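Local coordinates for protein RNA-dependent RNA polymerase (Taggert virus, PDB 6DX3) that carries a viral ovarian tumor (OTU) domain, a cysteine protease that probably removes ubiquitin from host proteins, at residues L23-E26 with E30-N33; I142-R147 with Y151-P156. All coordinates share one frame; numbering follows the deposited sequence.

Contact 1 (L23-E26 with E30-N33); sequences LEVE and EIVN
Ile31 meets its two partners with a single atom, CD1, which lies close to both Val25 and Glu26. Its chain is stretched out, with CD1 anti to CA (chi2 166°), and this carries the methyl across the gap even though the CA-CB bond does not aim at the other segment. Val25 CG2 receives it at 4.0 Å from Ile31 CD1. Val25 does aim inward, and the two branched side chains meet at a slant, methyl against methyl. Both are beta-branched; the compact valine suits the buried position, and the extra carbon of isoleucine gives the reach. Glu26 comes in differently, with its extended chain running roughly perpendicular to that of Ile31. Its OE2 stands 4.1 Å from Ile31 CD1, a van der Waals neighbour and not a polar partner. The other oxygen, OE1, forms a salt bridge with Lys125, which the side chains of Val25 and Ile31 also touch, so glutamate can border an apolar patch here while its charge is answered from outside. Only 129 Å² is buried in all. Strand 17-24 ends just before Val25, and the turn of helix 25-28 leads to strand 29-32, with four strands of the sheet between it and 17-24. Val25 rests on Cys127 of strand 126-133 and Met145 of strand 142-147, and Ile31 on Arg147, so the pair packs on two of those four.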
loop_
_atom_site.group_PDB
_atom_site.type_symbol
_atom_site.label_atom_id
_atom_site.label_comp_id
_atom_site.label_asym_id
_atom_site.label_seq_id
_atom_site.Cartn_x
_atom_site.Cartn_y
_atom_site.Cartn_z
ATOM N N LEU A 23 -13.203 -11.060 6.045
ATOM C CA LEU A 23 -12.132 -11.981 5.699
ATOM C C LEU A 23 -11.198 -12.261 6.869
ATOM O O LEU A 23 -10.696 -11.345 7.527
ATOM C CB LEU A 23 -11.338 -11.447 4.483
ATOM C CG LEU A 23 -10.024 -12.136 4.121
ATOM C CD1 LEU A 23 -9.955 -12.416 2.629
ATOM C CD2 LEU A 23 -8.861 -11.249 4.530
ATOM N N GLU A 24 -11.007 -13.550 7.125
ATOM C CA GLU A 24 -9.916 -14.066 7.940
ATOM C C GLU A 24 -8.659 -13.977 7.078
ATOM O O GLU A 24 -8.523 -14.723 6.104
ATOM C CB GLU A 24 -10.192 -15.519 8.330
ATOM C CG GLU A 24 -11.408 -15.811 9.255
ATOM C CD GLU A 24 -11.451 -14.972 10.513
ATOM O OE1 GLU A 24 -12.041 -13.874 10.482
ATOM O OE2 GLU A 24 -10.917 -15.421 11.549
ATOM N N VAL A 25 -7.736 -13.075 7.426
ATOM C CA VAL A 25 -6.576 -12.850 6.559
ATOM C C VAL A 25 -5.786 -14.141 6.359
ATOM O O VAL A 25 -5.316 -14.426 5.249
ATOM C CB VAL A 25 -5.680 -11.715 7.097
ATOM C CG1 VAL A 25 -6.374 -10.394 6.965
ATOM C CG2 VAL A 25 -5.264 -11.988 8.526
ATOM N N GLU A 26 -5.607 -14.931 7.421
ATOM C CA GLU A 26 -4.718 -16.088 7.331
ATOM C C GLU A 26 -5.331 -17.257 6.570
ATOM O O GLU A 26 -4.610 -18.207 6.249
ATOM C CB GLU A 26 -4.285 -16.534 8.729
ATOM C CG GLU A 26 -3.530 -15.462 9.505
ATOM C CD GLU A 26 -2.685 -16.047 10.617
ATOM O OE1 GLU A 26 -3.250 -16.736 11.493
ATOM O OE2 GLU A 26 -1.458 -15.813 10.612
ATOM N N GLU A 30 -0.314 -15.151 4.248
ATOM C CA GLU A 30 0.605 -15.204 5.373
ATOM C C GLU A 30 1.018 -13.778 5.707
ATOM O O GLU A 30 1.429 -13.023 4.818
ATOM C CB GLU A 30 1.841 -16.046 5.053
ATOM C CG GLU A 30 3.089 -15.580 5.786
ATOM C CD GLU A 30 4.245 -16.540 5.653
ATOM O OE1 GLU A 30 4.002 -17.719 5.319
ATOM O OE2 GLU A 30 5.395 -16.111 5.881
ATOM N N ILE A 31 0.890 -13.402 6.975
ATOM C CA ILE A 31 1.295 -12.074 7.421
ATOM C C ILE A 31 2.816 -12.054 7.515
ATOM O O ILE A 31 3.403 -12.721 8.370
ATOM C CB ILE A 31 0.655 -11.708 8.766
ATOM C CG1 ILE A 31 -0.873 -11.753 8.662
ATOM C CG2 ILE A 31 1.136 -10.335 9.228
ATOM C CD1 ILE A 31 -1.578 -11.728 10.006
ATOM N N VAL A 32 3.460 -11.295 6.628
ATOM C CA VAL A 32 4.906 -11.111 6.670
ATOM C C VAL A 32 5.161 -9.827 7.453
ATOM O O VAL A 32 5.011 -8.721 6.927
ATOM C CB VAL A 32 5.518 -11.057 5.269
ATOM C CG1 VAL A 32 7.039 -11.000 5.363
ATOM C CG2 VAL A 32 5.078 -12.263 4.453
ATOM N N ASN A 33 5.544 -9.979 8.717
ATOM C CA ASN A 33 5.640 -8.833 9.611
ATOM C C ASN A 33 6.791 -7.923 9.204
ATOM O O ASN A 33 7.896 -8.383 8.903
ATOM C CB ASN A 33 5.820 -9.298 11.056
ATOM C CG ASN A 33 4.776 -10.310 11.476
ATOM O OD1 ASN A 33 5.029 -11.516 11.481
ATOM N ND2 ASN A 33 3.590 -9.826 11.828
#

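Contact 2 (I142-R147 with Y151-P156); sequences INIMHR and YDYLKP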
loop_
_atom_site.group_PDB
_atom_site.type_symbol
_atom_site.label_atom_id
_atom_site.label_comp_id
_atom_site.label_asym_id
_atom_site.label_seq_id
_atom_site.Cartn_x
_atom_site.Cartn_y
_atom_site.Cartn_z
ATOM N N ILE A 142 0.276 -6.483 -5.266
ATOM C CA ILE A 142 0.833 -6.341 -3.927
ATOM C C ILE A 142 -0.315 -6.206 -2.937
ATOM O O ILE A 142 -1.201 -5.360 -3.106
ATOM C CB ILE A 142 1.773 -5.128 -3.847
ATOM C CG1 ILE A 142 2.998 -5.345 -4.743
ATOM C CG2 ILE A 142 2.180 -4.869 -2.402
ATOM C CD1 ILE A 142 3.814 -4.095 -4.965
ATOM N N ASN A 143 -0.311 -7.047 -1.908
ATOM C CA ASN A 143 -1.296 -6.978 -0.839
ATOM C C ASN A 143 -0.598 -6.577 0.451
ATOM O O ASN A 143 0.418 -7.174 0.823
ATOM C CB ASN A 143 -2.016 -8.317 -0.668
ATOM C CG ASN A 143 -2.806 -8.713 -1.900
ATOM O OD1 ASN A 143 -4.001 -8.429 -2.003
ATOM N ND2 ASN A 143 -2.144 -9.372 -2.846
ATOM N N ILE A 144 -1.130 -5.551 1.117
ATOM C CA ILE A 144 -0.620 -5.107 2.406
ATOM C C ILE A 144 -1.789 -4.981 3.374
ATOM O O ILE A 144 -2.951 -4.877 2.975
ATOM C CB ILE A 144 0.159 -3.774 2.318
ATOM C CG1 ILE A 144 -0.757 -2.634 1.883
ATOM C CG2 ILE A 144 1.337 -3.891 1.364
ATOM C CD1 ILE A 144 -0.053 -1.303 1.814
ATOM N N MET A 145 -1.462 -4.995 4.665
ATOM C CA MET A 145 -2.448 -5.014 5.738
ATOM C C MET A 145 -2.309 -3.742 6.562
ATOM O O MET A 145 -1.245 -3.483 7.135
ATOM C CB MET A 145 -2.268 -6.251 6.622
ATOM C CG MET A 145 -3.436 -6.551 7.561
ATOM S SD MET A 145 -3.221 -8.132 8.411
ATOM C CE MET A 145 -4.204 -7.886 9.878
ATOM N N HIS A 146 -3.381 -2.961 6.631
ATOM C CA HIS A 146 -3.399 -1.712 7.384
ATOM C C HIS A 146 -3.876 -1.987 8.805
ATOM O O HIS A 146 -5.035 -2.359 9.015
ATOM C CB HIS A 146 -4.307 -0.696 6.689
ATOM C CG HIS A 146 -4.100 0.716 7.137
ATOM N ND1 HIS A 146 -4.974 1.733 6.814
ATOM C CD2 HIS A 146 -3.115 1.284 7.873
ATOM C CE1 HIS A 146 -4.538 2.867 7.333
ATOM N NE2 HIS A 146 -3.413 2.621 7.983
ATOM N N ARG A 147 -2.989 -1.795 9.780
ATOM C CA ARG A 147 -3.242 -2.145 11.177
ATOM C C ARG A 147 -3.038 -0.896 12.028
ATOM O O ARG A 147 -1.918 -0.621 12.469
ATOM C CB ARG A 147 -2.328 -3.284 11.618
ATOM C CG ARG A 147 -2.058 -4.297 10.521
ATOM C CD ARG A 147 -1.205 -5.455 11.016
ATOM N NE ARG A 147 -1.939 -6.359 11.891
ATOM C CZ ARG A 147 -1.451 -7.506 12.353
ATOM N NH1 ARG A 147 -0.224 -7.886 12.023
ATOM N NH2 ARG A 147 -2.186 -8.277 13.149
ATOM N N TYR A 151 1.705 -1.068 8.974
ATOM C CA TYR A 151 1.467 -1.789 7.728
ATOM C C TYR A 151 2.316 -3.050 7.709
ATOM O O TYR A 151 3.510 -3.002 8.018
ATOM C CB TYR A 151 1.806 -0.927 6.505
ATOM C CG TYR A 151 0.771 0.110 6.130
ATOM C CD1 TYR A 151 -0.328 -0.229 5.348
ATOM C CD2 TYR A 151 0.907 1.432 6.535
ATOM C CE1 TYR A 151 -1.270 0.713 4.991
ATOM C CE2 TYR A 151 -0.030 2.385 6.181
ATOM C CZ TYR A 151 -1.120 2.018 5.409
ATOM O OH TYR A 151 -2.059 2.960 5.058
ATOM N N ASP A 152 1.703 -4.171 7.341
ATOM C CA ASP A 152 2.425 -5.413 7.113
ATOM C C ASP A 152 2.167 -5.885 5.688
ATOM O O ASP A 152 1.204 -5.468 5.038
ATOM C CB ASP A 152 2.013 -6.512 8.107
ATOM C CG ASP A 152 2.599 -6.304 9.493
ATOM O OD1 ASP A 152 3.800 -5.982 9.604
ATOM O OD2 ASP A 152 1.850 -6.461 10.478
ATOM N N TYR A 153 3.046 -6.757 5.204
ATOM C CA TYR A 153 2.881 -7.371 3.895
ATOM C C TYR A 153 2.052 -8.641 4.016
ATOM O O TYR A 153 2.156 -9.371 5.005
ATOM C CB TYR A 153 4.239 -7.697 3.271
ATOM C CG TYR A 153 4.136 -8.266 1.871
ATOM C CD1 TYR A 153 3.771 -7.456 0.803
ATOM C CD2 TYR A 153 4.399 -9.607 1.619
ATOM C CE1 TYR A 153 3.669 -7.964 -0.477
ATOM C CE2 TYR A 153 4.303 -10.124 0.334
ATOM C CZ TYR A 153 3.937 -9.294 -0.709
ATOM O OH TYR A 153 3.834 -9.787 -1.990
ATOM N N LEU A 154 1.225 -8.897 3.005
ATOM C CA LEU A 154 0.424 -10.112 2.929
ATOM C C LEU A 154 0.864 -10.906 1.708
ATOM O O LEU A 154 0.793 -10.408 0.579
ATOM C CB LEU A 154 -1.072 -9.791 2.859
ATOM C CG LEU A 154 -1.695 -9.166 4.112
ATOM C CD1 LEU A 154 -3.091 -8.635 3.810
ATOM C CD2 LEU A 154 -1.739 -10.168 5.257
ATOM N N LYS A 155 1.320 -12.132 1.938
ATOM C CA LYS A 155 1.777 -13.007 0.875
ATOM C C LYS A 155 0.798 -14.153 0.694
ATOM O O LYS A 155 0.454 -14.819 1.680
ATOM C CB LYS A 155 3.170 -13.557 1.198
ATOM C CG LYS A 155 3.578 -14.771 0.383
ATOM C CD LYS A 155 4.776 -15.461 1.015
ATOM C CE LYS A 155 4.943 -16.874 0.490
ATOM N NZ LYS A 155 5.343 -17.828 1.563
ATOM N N PRO A 156 0.317 -14.397 -0.527
ATOM C CA PRO A 156 -0.636 -15.492 -0.748
ATOM C C PRO A 156 -0.118 -16.806 -0.180
ATOM O O PRO A 156 1.066 -17.131 -0.297
ATOM C CB PRO A 156 -0.767 -15.543 -2.272
ATOM C CG PRO A 156 -0.469 -14.147 -2.712
ATOM C CD PRO A 156 0.569 -13.622 -1.756
HETATM O O HOH W 1 1.010 -9.803 -1.883
#
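His146 and Tyr151 stack in an offset, parallel-displaced fashion, their planes only 1° apart and their centroids 4.3 Å apart. The phenol OH sits over the middle of the imidazole, and His146 CD2 lies above the rim of the phenol ring. The two are a non-hydrogen-bonded pair of the antiparallel hairpin with side chains on one face, so their flat rings can lie over one another. Next along the same face, Ile144 CD1 packs 3.7 Å from Tyr151 CD1. Between this pair and Ile144-Tyr153, Met145 and Asp152 bond through both backbone groups, with Met145 N to Asp152 O at 2.7 Å and Asp152 N to Met145 O at 3.0 Å. Farther along, Leu154 N donates to Asn143 O, while a water accepts from Asn143 N and donates to Leu154 O, bridging the strands there. On the other face, Met145 CB meets Leu154 CD1 at 3.8 Å. Arg147 bends at chi3 (73°) so that its NH1 reaches Asp152 OD2 at 3.0 Å, and Met145 SD lies over one face of its guanidinium. Asp152 OD2 lies in the guanidinium plane, but the carboxylate is turned 70° from it, giving a one-oxygen salt bridge.

Outside the hairpin, Glu121 pairs with Arg147 NE, Trp119 and Met138 hold the Asn143 amide, and Leu41 of helix 40-49 packs on Ile144 and Tyr151. With OD2 held by Arg147 and OD1 hydrogen-bonded to His150 NE2 and Gln34 N, the Asp152 carboxylate is fixed in rotation, consistent with the acid that orients the histidine in the catalytic triad of OTU cysteine proteases.

Overall arrangement
The two contacts have centres about 7 Å apart and share one mixed sheet, where strand 29-32 of contact 1 lies antiparallel beside strand 150-156 of contact 2. Probable hydrogen bonds join them, Glu30 N to Lys155 O at 2.7 Å and Val32 N to Tyr153 O at 2.8 Å. Ile31 CG1 packs 3.9 Å from Leu154 CD2, extending the Met145-Leu154 apolar patch toward Val25. Contact 1 is peripheral, about 15 Å from the chain centre to its own centre, against about 8 Å for contact 2. Asn33 leads toward the probable active site, its CA lying 3.4 Å from Asp152 OD1.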